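Local coordinates for protein beta-galactosidase (Bacillus circulans subsp. alkalophilus, PDB 3TTY) that hydrolyses beta-galactosides, releasing galactose, as a glycoside hydrolase whose catalytic domain is a TIM barrel and which assembles as a trimer, at residues Q346-V351 and A360-V365; M327-Y332 and F631-N636; F6-Y11 and E382-G387. All blocks are in the same frame, centred on the assembly; numbering follows the deposited sequence.

Contact 1: Q346-V351 and A360-V365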
loop_
_atom_site.group_PDB
_atom_site.type_symbol
_atom_site.label_atom_id
_atom_site.label_comp_id
_atom_site.label_asym_id
_atom_site.label_seq_id
_atom_site.Cartn_x
_atom_site.Cartn_y
_atom_site.Cartn_z
ATOM N N GLN A 346 -7.577 14.731 -27.898
ATOM C CA GLN A 346 -6.915 14.968 -29.174
ATOM C C GLN A 346 -8.023 15.094 -30.227
ATOM O O GLN A 346 -9.201 14.956 -29.906
ATOM C CB GLN A 346 -5.953 13.830 -29.529
ATOM C CG GLN A 346 -6.569 12.424 -29.487
ATOM C CD GLN A 346 -5.591 11.342 -29.954
ATOM O OE1 GLN A 346 -4.851 11.544 -30.911
ATOM N NE2 GLN A 346 -5.588 10.188 -29.271
ATOM N N LEU A 347 -7.653 15.349 -31.480
ATOM C CA LEU A 347 -8.653 15.597 -32.518
ATOM C C LEU A 347 -9.370 14.324 -33.023
ATOM O O LEU A 347 -10.536 14.376 -33.416
ATOM C CB LEU A 347 -8.048 16.412 -33.666
ATOM C CG LEU A 347 -7.523 17.785 -33.251
ATOM C CD1 LEU A 347 -7.256 18.668 -34.455
ATOM C CD2 LEU A 347 -8.527 18.455 -32.304
ATOM N N ARG A 348 -8.686 13.185 -32.999
ATOM C CA ARG A 348 -9.328 11.913 -33.350
ATOM C C ARG A 348 -8.756 10.766 -32.520
ATOM O O ARG A 348 -7.543 10.611 -32.430
ATOM C CB ARG A 348 -9.208 11.614 -34.847
ATOM C CG ARG A 348 -9.093 10.135 -35.167
ATOM C CD ARG A 348 -10.059 9.601 -36.233
ATOM N NE ARG A 348 -10.352 10.473 -37.379
ATOM C CZ ARG A 348 -11.342 10.216 -38.244
ATOM N NH1 ARG A 348 -12.094 9.132 -38.088
ATOM N NH2 ARG A 348 -11.588 11.019 -39.270
ATOM N N ARG A 349 -9.638 9.971 -31.922
ATOM C CA ARG A 349 -9.246 8.923 -30.981
ATOM C C ARG A 349 -8.299 7.892 -31.598
ATOM O O ARG A 349 -8.384 7.555 -32.786
ATOM C CB ARG A 349 -10.484 8.247 -30.359
ATOM C CG ARG A 349 -11.105 9.059 -29.233
ATOM C CD ARG A 349 -12.535 8.675 -28.825
ATOM N NE ARG A 349 -12.588 7.553 -27.916
ATOM C CZ ARG A 349 -13.391 7.448 -26.851
ATOM N NH1 ARG A 349 -14.255 8.397 -26.521
ATOM N NH2 ARG A 349 -13.336 6.350 -26.119
ATOM N N SER A 350 -7.362 7.437 -30.775
ATOM C CA SER A 350 -6.455 6.349 -31.118
ATOM C C SER A 350 -7.176 5.023 -30.919
ATOM O O SER A 350 -8.303 4.999 -30.428
ATOM C CB SER A 350 -5.250 6.396 -30.194
ATOM O OG SER A 350 -5.702 6.389 -28.853
ATOM N N VAL A 351 -6.483 3.920 -31.186
ATOM C CA VAL A 351 -7.159 2.690 -31.570
ATOM C C VAL A 351 -6.839 1.309 -30.894
ATOM O O VAL A 351 -7.714 0.455 -30.883
ATOM C CB VAL A 351 -7.124 2.622 -33.132
ATOM C CG1 VAL A 351 -6.547 1.335 -33.642
ATOM C CG2 VAL A 351 -8.485 2.973 -33.725
ATOM N N ALA A 360 -11.972 12.447 -27.772
ATOM C CA ALA A 360 -11.465 13.230 -28.893
ATOM C C ALA A 360 -12.633 13.924 -29.576
ATOM O O ALA A 360 -13.791 13.597 -29.324
ATOM C CB ALA A 360 -10.722 12.345 -29.877
ATOM N N VAL A 361 -12.334 14.890 -30.434
ATOM C CA VAL A 361 -13.379 15.560 -31.197
ATOM C C VAL A 361 -14.066 14.572 -32.144
ATOM O O VAL A 361 -15.290 14.498 -32.190
ATOM C CB VAL A 361 -12.817 16.739 -31.969
ATOM C CG1 VAL A 361 -13.875 17.316 -32.900
ATOM C CG2 VAL A 361 -12.303 17.791 -30.978
ATOM N N ILE A 362 -13.267 13.801 -32.878
ATOM C CA ILE A 362 -13.779 12.710 -33.703
ATOM C C ILE A 362 -13.465 11.366 -33.034
ATOM O O ILE A 362 -12.303 11.063 -32.720
ATOM C CB ILE A 362 -13.135 12.711 -35.091
ATOM C CG1 ILE A 362 -13.356 14.059 -35.780
ATOM C CG2 ILE A 362 -13.672 11.548 -35.927
ATOM C CD1 ILE A 362 -12.491 14.235 -37.012
ATOM N N GLU A 363 -14.493 10.548 -32.828
ATOM C CA GLU A 363 -14.319 9.370 -31.989
ATOM C C GLU A 363 -14.478 8.065 -32.763
ATOM O O GLU A 363 -14.350 8.070 -33.988
ATOM C CB GLU A 363 -15.147 9.504 -30.707
ATOM C CG GLU A 363 -14.634 10.719 -29.907
ATOM C CD GLU A 363 -15.314 10.951 -28.565
ATOM O OE1 GLU A 363 -14.641 10.796 -27.521
ATOM O OE2 GLU A 363 -16.502 11.349 -28.549
ATOM N N HIS A 364 -14.670 6.944 -32.073
ATOM C CA HIS A 364 -14.576 5.652 -32.752
ATOM C C HIS A 364 -15.674 5.436 -33.796
ATOM O O HIS A 364 -15.461 4.721 -34.766
ATOM C CB HIS A 364 -14.501 4.483 -31.754
ATOM C CG HIS A 364 -13.243 4.474 -30.935
ATOM N ND1 HIS A 364 -13.221 4.117 -29.603
ATOM C CD2 HIS A 364 -11.968 4.798 -31.256
ATOM C CE1 HIS A 364 -11.989 4.218 -29.141
ATOM N NE2 HIS A 364 -11.207 4.626 -30.126
ATOM N N VAL A 365 -16.834 6.061 -33.596
ATOM C CA VAL A 365 -17.901 6.027 -34.597
ATOM C C VAL A 365 -17.450 6.644 -35.911
ATOM O O VAL A 365 -17.965 6.300 -36.962
ATOM C CB VAL A 365 -19.131 6.846 -34.180
ATOM C CG1 VAL A 365 -20.385 6.217 -34.811
ATOM C CG2 VAL A 365 -19.233 6.937 -32.687
HETATM O O HOH W 1 -12.477 7.414 -35.753
#

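Contact 2: M327-Y332 and F631-N636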
loop_
_atom_site.group_PDB
_atom_site.type_symbol
_atom_site.label_atom_id
_atom_site.label_comp_id
_atom_site.label_asym_id
_atom_site.label_seq_id
_atom_site.Cartn_x
_atom_site.Cartn_y
_atom_site.Cartn_z
ATOM N N MET A 327 -17.853 20.999 -21.082
ATOM C CA MET A 327 -16.659 21.193 -21.897
ATOM C C MET A 327 -16.512 22.673 -22.244
ATOM O O MET A 327 -15.413 23.241 -22.179
ATOM C CB MET A 327 -16.728 20.321 -23.160
ATOM C CG MET A 327 -15.477 20.340 -24.044
ATOM S SD MET A 327 -15.289 21.862 -25.001
ATOM C CE MET A 327 -16.768 21.777 -26.016
ATOM N N ARG A 328 -17.631 23.306 -22.583
ATOM C CA ARG A 328 -17.645 24.733 -22.918
ATOM C C ARG A 328 -17.351 25.610 -21.694
ATOM O O ARG A 328 -16.561 26.548 -21.770
ATOM C CB ARG A 328 -18.994 25.108 -23.522
ATOM C CG ARG A 328 -19.153 26.562 -23.904
ATOM C CD ARG A 328 -20.464 26.694 -24.652
ATOM N NE ARG A 328 -20.805 28.064 -25.015
ATOM C CZ ARG A 328 -21.508 28.883 -24.240
ATOM N NH1 ARG A 328 -21.924 28.478 -23.048
ATOM N NH2 ARG A 328 -21.791 30.112 -24.651
ATOM N N LEU A 329 -18.002 25.295 -20.576
ATOM C CA LEU A 329 -17.768 25.973 -19.298
ATOM C C LEU A 329 -16.276 26.035 -18.972
ATOM O O LEU A 329 -15.724 27.104 -18.732
ATOM C CB LEU A 329 -18.475 25.219 -18.172
ATOM C CG LEU A 329 -19.203 25.964 -17.051
ATOM C CD1 LEU A 329 -19.189 25.119 -15.789
ATOM C CD2 LEU A 329 -18.634 27.345 -16.774
ATOM N N TRP A 330 -15.639 24.868 -18.976
ATOM C CA TRP A 330 -14.235 24.731 -18.585
ATOM C C TRP A 330 -13.243 25.324 -19.587
ATOM O O TRP A 330 -12.110 25.647 -19.218
ATOM C CB TRP A 330 -13.901 23.260 -18.301
ATOM C CG TRP A 330 -14.592 22.725 -17.092
ATOM C CD1 TRP A 330 -15.475 23.390 -16.302
ATOM C CD2 TRP A 330 -14.456 21.411 -16.529
ATOM N NE1 TRP A 330 -15.895 22.583 -15.275
ATOM C CE2 TRP A 330 -15.287 21.360 -15.390
ATOM C CE3 TRP A 330 -13.714 20.274 -16.879
ATOM C CZ2 TRP A 330 -15.404 20.220 -14.596
ATOM C CZ3 TRP A 330 -13.829 19.133 -16.088
ATOM C CH2 TRP A 330 -14.668 19.117 -14.956
ATOM N N SER A 331 -13.664 25.455 -20.844
ATOM C CA SER A 331 -12.863 26.158 -21.857
ATOM C C SER A 331 -12.859 27.661 -21.598
ATOM O O SER A 331 -11.804 28.287 -21.613
ATOM C CB SER A 331 -13.381 25.893 -23.283
ATOM O OG SER A 331 -13.388 24.513 -23.598
ATOM N N TYR A 332 -14.039 28.244 -21.378
ATOM C CA TYR A 332 -14.105 29.668 -21.065
ATOM C C TYR A 332 -13.532 29.989 -19.684
ATOM O O TYR A 332 -13.094 31.118 -19.434
ATOM C CB TYR A 332 -15.524 30.218 -21.203
ATOM C CG TYR A 332 -15.945 30.406 -22.641
ATOM C CD1 TYR A 332 -15.239 31.258 -23.482
ATOM C CD2 TYR A 332 -17.040 29.730 -23.158
ATOM C CE1 TYR A 332 -15.610 31.427 -24.809
ATOM C CE2 TYR A 332 -17.417 29.893 -24.474
ATOM C CZ TYR A 332 -16.698 30.741 -25.292
ATOM O OH TYR A 332 -17.082 30.909 -26.594
ATOM N N PHE A 631 -15.964 37.634 -17.116
ATOM C CA PHE A 631 -16.329 36.268 -17.434
ATOM C C PHE A 631 -17.219 35.719 -16.331
ATOM O O PHE A 631 -16.781 35.548 -15.192
ATOM C CB PHE A 631 -15.072 35.410 -17.619
ATOM C CG PHE A 631 -14.271 35.774 -18.847
ATOM C CD1 PHE A 631 -14.309 34.974 -19.984
ATOM C CD2 PHE A 631 -13.492 36.921 -18.867
ATOM C CE1 PHE A 631 -13.592 35.315 -21.116
ATOM C CE2 PHE A 631 -12.761 37.264 -19.995
ATOM C CZ PHE A 631 -12.812 36.458 -21.127
ATOM N N VAL A 632 -18.480 35.465 -16.662
ATOM C CA VAL A 632 -19.420 34.929 -15.693
ATOM C C VAL A 632 -19.697 33.482 -16.025
ATOM O O VAL A 632 -20.080 33.154 -17.147
ATOM C CB VAL A 632 -20.741 35.690 -15.683
ATOM C CG1 VAL A 632 -21.625 35.183 -14.552
ATOM C CG2 VAL A 632 -20.483 37.178 -15.549
ATOM N N MET A 633 -19.499 32.613 -15.040
ATOM C CA MET A 633 -19.503 31.185 -15.289
ATOM C C MET A 633 -20.292 30.471 -14.223
ATOM O O MET A 633 -19.922 30.464 -13.053
ATOM C CB MET A 633 -18.071 30.678 -15.400
ATOM C CG MET A 633 -17.344 31.387 -16.554
ATOM S SD MET A 633 -15.557 31.349 -16.510
ATOM C CE MET A 633 -15.203 32.335 -15.049
ATOM N N ASN A 634 -21.404 29.885 -14.640
ATOM C CA ASN A 634 -22.295 29.213 -13.718
ATOM C C ASN A 634 -21.998 27.734 -13.663
ATOM O O ASN A 634 -22.378 27.003 -14.562
ATOM C CB ASN A 634 -23.749 29.422 -14.140
ATOM C CG ASN A 634 -24.723 28.767 -13.193
ATOM O OD1 ASN A 634 -24.338 28.291 -12.117
ATOM N ND2 ASN A 634 -25.999 28.739 -13.578
ATOM N N HIS A 635 -21.330 27.295 -12.603
ATOM C CA HIS A 635 -21.001 25.883 -12.433
ATOM C C HIS A 635 -22.179 25.026 -11.952
ATOM O O HIS A 635 -22.113 23.793 -11.992
ATOM C CB HIS A 635 -19.808 25.730 -11.481
ATOM C CG HIS A 635 -18.562 26.415 -11.962
ATOM N ND1 HIS A 635 -17.739 25.870 -12.922
ATOM C CD2 HIS A 635 -18.001 27.596 -11.612
ATOM C CE1 HIS A 635 -16.726 26.687 -13.147
ATOM N NE2 HIS A 635 -16.860 27.743 -12.365
ATOM N N ASN A 636 -23.250 25.676 -11.497
ATOM C CA ASN A 636 -24.432 24.958 -11.009
ATOM C C ASN A 636 -25.202 24.256 -12.124
ATOM O O ASN A 636 -25.197 24.704 -13.271
ATOM C CB ASN A 636 -25.380 25.903 -10.266
ATOM C CG ASN A 636 -24.700 26.642 -9.147
ATOM O OD1 ASN A 636 -24.572 26.127 -8.037
ATOM N ND2 ASN A 636 -24.266 27.864 -9.424
HETATM O O HOH W 2 -17.831 23.331 -13.380
#

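Contact 3: F6-Y11 and E382-G387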
loop_
_atom_site.group_PDB
_atom_site.type_symbol
_atom_site.label_atom_id
_atom_site.label_comp_id
_atom_site.label_asym_id
_atom_site.label_seq_id
_atom_site.Cartn_x
_atom_site.Cartn_y
_atom_site.Cartn_z
ATOM N N PHE A 6 -2.385 34.946 -36.572
ATOM C CA PHE A 6 -3.456 34.026 -36.191
ATOM C C PHE A 6 -4.212 34.725 -35.074
ATOM O O PHE A 6 -4.070 34.358 -33.910
ATOM C CB PHE A 6 -2.815 32.714 -35.707
ATOM C CG PHE A 6 -3.775 31.566 -35.503
ATOM C CD1 PHE A 6 -5.143 31.718 -35.675
ATOM C CD2 PHE A 6 -3.286 30.319 -35.117
ATOM C CE1 PHE A 6 -6.010 30.636 -35.476
ATOM C CE2 PHE A 6 -4.142 29.231 -34.912
ATOM C CZ PHE A 6 -5.502 29.387 -35.089
ATOM N N PRO A 7 -5.019 35.744 -35.434
ATOM C CA PRO A 7 -5.582 36.726 -34.501
ATOM C C PRO A 7 -6.936 36.347 -33.904
ATOM O O PRO A 7 -7.875 37.133 -33.943
ATOM C CB PRO A 7 -5.715 37.976 -35.371
ATOM C CG PRO A 7 -6.073 37.421 -36.735
ATOM C CD PRO A 7 -5.417 36.033 -36.826
ATOM N N LYS A 8 -7.021 35.153 -33.339
ATOM C CA LYS A 8 -8.203 34.731 -32.599
ATOM C C LYS A 8 -7.770 33.776 -31.500
ATOM O O LYS A 8 -6.589 33.475 -31.358
ATOM C CB LYS A 8 -9.244 34.057 -33.525
ATOM C CG LYS A 8 -8.691 32.928 -34.414
ATOM C CD LYS A 8 -9.762 32.317 -35.319
ATOM C CE LYS A 8 -10.879 31.615 -34.510
ATOM N NZ LYS A 8 -10.444 30.307 -33.929
ATOM N N ILE A 9 -8.728 33.308 -30.715
ATOM C CA ILE A 9 -8.476 32.229 -29.773
ATOM C C ILE A 9 -8.350 30.947 -30.584
ATOM O O ILE A 9 -9.339 30.447 -31.113
ATOM C CB ILE A 9 -9.623 32.120 -28.763
ATOM C CG1 ILE A 9 -9.686 33.406 -27.925
ATOM C CG2 ILE A 9 -9.442 30.895 -27.878
ATOM C CD1 ILE A 9 -10.933 33.564 -27.122
ATOM N N TRP A 10 -7.127 30.438 -30.715
ATOM C CA TRP A 10 -6.899 29.210 -31.481
ATOM C C TRP A 10 -7.815 28.072 -31.019
ATOM O O TRP A 10 -8.145 27.953 -29.837
ATOM C CB TRP A 10 -5.436 28.757 -31.375
ATOM C CG TRP A 10 -4.436 29.830 -31.709
ATOM C CD1 TRP A 10 -4.700 31.108 -32.096
ATOM C CD2 TRP A 10 -3.014 29.707 -31.678
ATOM N NE1 TRP A 10 -3.533 31.792 -32.306
ATOM C CE2 TRP A 10 -2.481 30.954 -32.060
ATOM C CE3 TRP A 10 -2.140 28.663 -31.370
ATOM C CZ2 TRP A 10 -1.110 31.186 -32.143
ATOM C CZ3 TRP A 10 -0.782 28.895 -31.447
ATOM C CH2 TRP A 10 -0.279 30.148 -31.833
ATOM N N TYR A 11 -8.207 27.222 -31.958
ATOM C CA TYR A 11 -9.109 26.124 -31.645
ATOM C C TYR A 11 -8.718 24.870 -32.419
ATOM O O TYR A 11 -8.725 24.863 -33.654
ATOM C CB TYR A 11 -10.548 26.528 -31.966
ATOM C CG TYR A 11 -11.572 25.625 -31.343
ATOM C CD1 TYR A 11 -11.596 25.420 -29.965
ATOM C CD2 TYR A 11 -12.522 24.978 -32.129
ATOM C CE1 TYR A 11 -12.534 24.595 -29.389
ATOM C CE2 TYR A 11 -13.460 24.154 -31.569
ATOM C CZ TYR A 11 -13.473 23.961 -30.200
ATOM O OH TYR A 11 -14.425 23.133 -29.644
ATOM N N GLU A 382 -18.499 30.010 -31.674
ATOM C CA GLU A 382 -18.321 31.179 -30.807
ATOM C C GLU A 382 -16.894 31.740 -30.888
ATOM O O GLU A 382 -16.693 32.946 -31.010
ATOM C CB GLU A 382 -18.674 30.825 -29.355
ATOM C CG GLU A 382 -20.135 30.429 -29.170
ATOM C CD GLU A 382 -20.451 29.957 -27.767
ATOM O OE1 GLU A 382 -19.507 29.679 -27.000
ATOM O OE2 GLU A 382 -21.654 29.855 -27.431
ATOM N N LEU A 383 -15.904 30.858 -30.823
ATOM C CA LEU A 383 -14.518 31.297 -30.904
ATOM C C LEU A 383 -14.257 32.055 -32.201
ATOM O O LEU A 383 -13.542 33.050 -32.207
ATOM C CB LEU A 383 -13.561 30.122 -30.756
ATOM C CG LEU A 383 -13.103 29.842 -29.323
ATOM C CD1 LEU A 383 -13.889 30.641 -28.287
ATOM C CD2 LEU A 383 -13.177 28.361 -29.049
ATOM N N GLN A 384 -14.838 31.589 -33.300
ATOM C CA GLN A 384 -14.725 32.321 -34.560
ATOM C C GLN A 384 -15.359 33.702 -34.441
ATOM O O GLN A 384 -14.778 34.694 -34.872
ATOM C CB GLN A 384 -15.354 31.535 -35.704
ATOM C CG GLN A 384 -14.425 30.491 -36.284
ATOM C CD GLN A 384 -15.152 29.515 -37.167
ATOM O OE1 GLN A 384 -16.373 29.410 -37.106
ATOM N NE2 GLN A 384 -14.405 28.780 -37.993
ATOM N N GLN A 385 -16.539 33.755 -33.828
ATOM C CA GLN A 385 -17.278 35.001 -33.679
ATOM C C GLN A 385 -16.577 35.990 -32.741
ATOM O O GLN A 385 -16.736 37.200 -32.888
ATOM C CB GLN A 385 -18.700 34.717 -33.190
ATOM C CG GLN A 385 -19.523 33.887 -34.173
ATOM C CD GLN A 385 -20.843 33.386 -33.584
ATOM O OE1 GLN A 385 -21.725 32.934 -34.321
ATOM N NE2 GLN A 385 -20.979 33.458 -32.254
ATOM N N LEU A 386 -15.807 35.484 -31.781
ATOM C CA LEU A 386 -15.100 36.368 -30.855
ATOM C C LEU A 386 -13.942 37.083 -31.531
ATOM O O LEU A 386 -13.581 38.190 -31.144
ATOM C CB LEU A 386 -14.605 35.613 -29.619
ATOM C CG LEU A 386 -15.666 35.139 -28.625
ATOM C CD1 LEU A 386 -15.023 34.320 -27.535
ATOM C CD2 LEU A 386 -16.433 36.320 -28.031
ATOM N N GLY A 387 -13.365 36.454 -32.549
ATOM C CA GLY A 387 -12.217 37.028 -33.228
ATOM C C GLY A 387 -11.138 37.430 -32.235
ATOM O O GLY A 387 -10.802 36.651 -31.346
HETATM O O HOH W 3 -11.581 34.121 -30.712
#

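Contact 1: Q346-V351 and A360-V365
Arg-349 and Glu-363 join two arms of a single loop, a worked example of how a segment without helix or strand can still be held by regular backbone bonds. The tight part begins in the backbone. Arg-348 and Ile-362 form a single parallel bridge: Ile-362 N donates to Leu-347 O at 2.8 Å, and Arg-349 N to Ile-362 O at 3.0 Å. Val-361 N adds a bond to Gln-346 O, and Ala-360 CB lies 3.4 Å from Arg-349 CG. The side chains of the bridged pair also meet: CG2 of Ile-362 sits over the centre of the Arg-348 guanidinium, 3.5 Å above its plane. That group's NH2 is salt-bridged to Asp-28, and Arg-348 NH1 donates to a water 2.9 Å away, which donates in turn to Glu-363 O.

The looser, partly exposed side is held by charge. The Arg-349 chain turns at chi3 (82°), and NH1 meets Glu-363 OE1 at 2.6 Å, in the plane of the guanidinium but from above that of the carboxylate. Ala-360 N reaches the same oxygen from the opposite face, so two donors grip it. Arg-349 NE stands 3.6 Å above one face of the His-364 ring, offset toward its rim. Were an alanine to stand in place of Arg-349, Glu-363 would probably lose its charged mate and the His-364 ring this neighbour. That ring is fixed at its edge, where NE2 donates to Ser-350 O at 2.9 Å, while ND1 bonds Tyr-502 of the second subunit. The whole belongs to the long loop after the eighth strand of a TIM barrel, at the strand ends where such enzymes bind substrate; the chain between the arms supplies Glu-355 and His-358 to the galactose pocket.

Contact 2: M327-Y332 and F631-N636
Leu-329 of the barrel helix 326-336 packs on Met-633 and His-635 at the end of strand 627-634, and it illustrates how one branched side chain can carry much of an interdomain contact. The axes of 327-332 and 631-634 pass 9.2 Å apart, their directions 147° apart, roughly antiparallel. From CB the leucine extends to CG, which comes within 4.2 Å of Asn-634 O, and there it forks. CD2 lies 3.6 Å from Met-633 CB, the apolar half of the contact. CD1 turns to His-635, approaching ND1 at 3.3 Å and standing 3.9 Å from CA of the same residue, so the methyl fits into the angle between the imidazole and its own backbone. The histidine's CG, anti to the carbonyl carbon and beside the backbone N (chi1 -60°), brings the ring nearer the helix.

Farther along the helix, the carbonyl oxygen of Tyr-332 lies 3.8 Å from Met-633 SD, and the ring of Phe-631 nears that same O through CD1. His-635, just past the strand, is held in turn by a bond from NE2 to Glu-618 and by stacking of its ring with Phe-284.

The polar link between the segments is a single water. Trp-330 NE1 donates to it at 2.8 Å, in the plane of the indole, and His-635 ND1 lies 2.6 Å from the same water. The chemistry implies a joint between the barrel and the C-terminal beta domain that relies on van der Waals packing, apolar and mixed, with one water linking two buried ring nitrogens and no direct polar bond between the segments.

Contact 3: F6-Y11 and E382-G387
Lys-8 and Gly-387 bring the two backbones closest, with CA atoms 4.7 Å apart, where an inverse gamma turn centred on Pro-7 faces the glycine that leaves helix 371-386 with positive phi (51°). At this meeting Lys-8 CA points a C-H at Gly-387 O, 3.5 Å away. A water binds the pieces more firmly: it accepts from Ile-9 N at 3.0 Å and donates to both Leu-383 O and Gly-387 O. Three backbone groups, one from the residue just before the strand and two from the end of the helix, are thereby satisfied by one molecule, an example of how solvent can complete a helix terminus.

Among the side chains, Leu-383 does most of the work. Its CD2 lies 3.5 Å from Tyr-11 CD1, the two side chains crossing at about a right angle, while its CG meets Ile-9 CG2 at 4.1 Å. The other branch of the isoleucine ends in CD1, which touches Leu-386 CD1 at 4.2 Å, so Ile-9 reaches two residues one turn apart. Tyr-11 is held beyond the packing by its hydroxyl, bonded to Cys-376 O.

Lys-8 takes a different course. Its CG stands between the backbone N and the carbonyl carbon (chi1 51°), and bends at chi3 and chi4 bring CE across the helix end, 3.8 Å from Leu-383 O. NZ then folds back to donate to Ile-9 O and forms a salt bridge with Asp-38. The chemistry thus divides in two: a buried apolar core seats the last turn of the helix against the approach to and start of the first barrel strand, while at its more exposed margin the lysine charge, close to the carboxyl end of a helix, would probably be favoured by the helix dipole.

Read from the N terminus, the chain first lays down 6-11, which waits until 382-387 for its partner. The barrel is built in between, so contact 3 joins the entry to the first strand with the last helix of the barrel. Contact 1 closes a short loop after the eighth strand and falls within the spans of both other contacts. Contact 2 starts at helix 326-336, before contact 3 has closed, and ends in the C-terminal domain, so the two cross. Their segments also touch, and the centres of contacts 2 and 3 lie about 17 Å apart. Packing of the last barrel helix on the first strand, and attachment of the C-terminal domain, thus use neighbouring helices.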